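Local coordinates for protein monopolin complex subunit CSM1 (Candida glabrata, PDB 6MJC) that forms part of the monopolin complex and binds a peptide of the kinetochore protein Dsn1, which probably recruits monopolin to kinetochores, at residues A[18-23]-A[41-46]. Sequence-based numbering, arbitrary orientation.
Sequences GVRVHR and NGIMDY
Arg20 and Ile43 meet across strand 30-37, which lies between strands 19-26 and 44-52 in the antiparallel sheet. Arg20 NH2 comes within 3.9 Å of Ile43 CD1, and the two side chains cross at about a right angle. A bend at chi3 (-76°) turns the guanidinium out of the line of the arginine chain and toward the middle strand; NH2 is hydrogen-bonded to Ser36 OG, and to Gly38 O just past the strand's end. This is the firmer part of the contact, for Ile43 also touches Ser36, a residue that holds the guanidinium. The other pair is looser. His22 NE2 stops 4.2 Å from Asp45 OD1, with ring and carboxylate planes 39° apart and no hydrogen bond between them. His22 is exposed, whereas Asp45 is buried and gives OD2 to a salt bridge with Arg74. At the far end of segment 18-23, Arg23 reaches the bound Dsn1 peptide, pairing through NE with an acidic side chain there. With the strands two places apart, the direct contact rests on van der Waals packing and perhaps weak electrostatics, while the hydrogen bonds of Arg20 and the salt bridge of Asp45 go to residues outside the pair.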
# COMPACT_ATOMS: atom_id res chain seq x y z
N GLY A 18 7.72 -6.71 10.15
CA GLY A 18 7.98 -7.04 8.77
C GLY A 18 7.80 -5.90 7.79
O GLY A 18 7.89 -6.12 6.58
N VAL A 19 7.55 -4.69 8.28
CA VAL A 19 7.23 -3.54 7.45
C VAL A 19 8.38 -2.54 7.52
O VAL A 19 8.85 -2.20 8.60
CB VAL A 19 5.92 -2.89 7.92
CG1 VAL A 19 5.80 -1.43 7.41
CG2 VAL A 19 4.73 -3.71 7.47
N ARG A 20 8.83 -2.07 6.36
CA ARG A 20 9.92 -1.11 6.33
C ARG A 20 9.47 0.06 5.47
O ARG A 20 9.28 -0.09 4.26
CB ARG A 20 11.20 -1.73 5.78
CG ARG A 20 11.62 -3.00 6.51
CD ARG A 20 12.79 -3.70 5.82
NE ARG A 20 12.37 -4.42 4.62
CZ ARG A 20 11.72 -5.59 4.62
NH1 ARG A 20 11.39 -6.17 5.77
NH2 ARG A 20 11.40 -6.18 3.49
N VAL A 21 9.33 1.24 6.07
CA VAL A 21 8.84 2.40 5.33
C VAL A 21 10.01 3.26 4.89
O VAL A 21 10.85 3.61 5.71
CB VAL A 21 7.84 3.23 6.15
CG1 VAL A 21 7.43 4.49 5.39
CG2 VAL A 21 6.63 2.37 6.44
N HIS A 22 10.05 3.64 3.63
CA HIS A 22 11.26 4.21 3.05
C HIS A 22 11.14 5.72 2.83
O HIS A 22 11.91 6.50 3.38
CB HIS A 22 11.57 3.48 1.72
CG HIS A 22 11.79 2.01 1.88
ND1 HIS A 22 12.79 1.47 2.68
CD2 HIS A 22 11.14 0.96 1.33
CE1 HIS A 22 12.73 0.15 2.62
NE2 HIS A 22 11.74 -0.18 1.81
N ARG A 23 10.21 6.11 1.98
CA ARG A 23 9.96 7.49 1.61
C ARG A 23 8.54 7.79 2.05
O ARG A 23 7.66 6.93 1.92
CB ARG A 23 10.12 7.66 0.10
CG ARG A 23 9.48 8.89 -0.50
CD ARG A 23 10.16 10.20 -0.08
NE ARG A 23 9.54 11.38 -0.68
CZ ARG A 23 9.80 12.64 -0.34
NH1 ARG A 23 10.68 12.89 0.62
NH2 ARG A 23 9.18 13.65 -0.95
N ASN A 41 11.53 -15.17 2.68
CA ASN A 41 10.71 -15.94 1.75
C ASN A 41 10.35 -15.12 0.52
O ASN A 41 10.55 -15.57 -0.62
CB ASN A 41 9.44 -16.43 2.45
CG ASN A 41 9.73 -17.01 3.81
OD1 ASN A 41 10.23 -16.32 4.70
ND2 ASN A 41 9.40 -18.29 4.00
N GLY A 42 9.82 -13.92 0.72
CA GLY A 42 9.49 -13.05 -0.39
C GLY A 42 9.34 -11.63 0.08
O GLY A 42 8.96 -11.37 1.23
N ILE A 43 9.68 -10.69 -0.79
CA ILE A 43 9.54 -9.28 -0.50
C ILE A 43 8.65 -8.64 -1.55
O ILE A 43 8.86 -8.83 -2.76
CB ILE A 43 10.90 -8.57 -0.45
CG1 ILE A 43 11.70 -9.02 0.77
CG2 ILE A 43 10.69 -7.06 -0.42
CD1 ILE A 43 13.09 -8.43 0.85
N MET A 44 7.72 -7.81 -1.09
CA MET A 44 6.86 -7.01 -1.93
C MET A 44 7.03 -5.54 -1.57
O MET A 44 7.01 -5.18 -0.38
CB MET A 44 5.42 -7.44 -1.76
CG MET A 44 4.44 -6.69 -2.60
SD MET A 44 4.60 -7.22 -4.33
CE MET A 44 3.53 -5.99 -4.98
N ASP A 45 7.26 -4.72 -2.59
CA ASP A 45 7.28 -3.28 -2.43
C ASP A 45 5.94 -2.72 -2.89
O ASP A 45 5.38 -3.13 -3.91
CB ASP A 45 8.44 -2.62 -3.19
CG ASP A 45 9.78 -2.80 -2.51
OD1 ASP A 45 10.11 -2.03 -1.58
OD2 ASP A 45 10.52 -3.69 -2.93
N TYR A 46 5.44 -1.77 -2.12
CA TYR A 46 4.19 -1.11 -2.48
C TYR A 46 4.15 0.27 -1.83
O TYR A 46 4.88 0.56 -0.88
CB TYR A 46 2.96 -1.94 -2.06
CG TYR A 46 2.84 -2.29 -0.58
CD1 TYR A 46 2.14 -1.45 0.28
CD2 TYR A 46 3.38 -3.44 -0.07
CE1 TYR A 46 2.01 -1.76 1.66
CE2 TYR A 46 3.26 -3.76 1.31
CZ TYR A 46 2.57 -2.93 2.15
OH TYR A 46 2.41 -3.22 3.50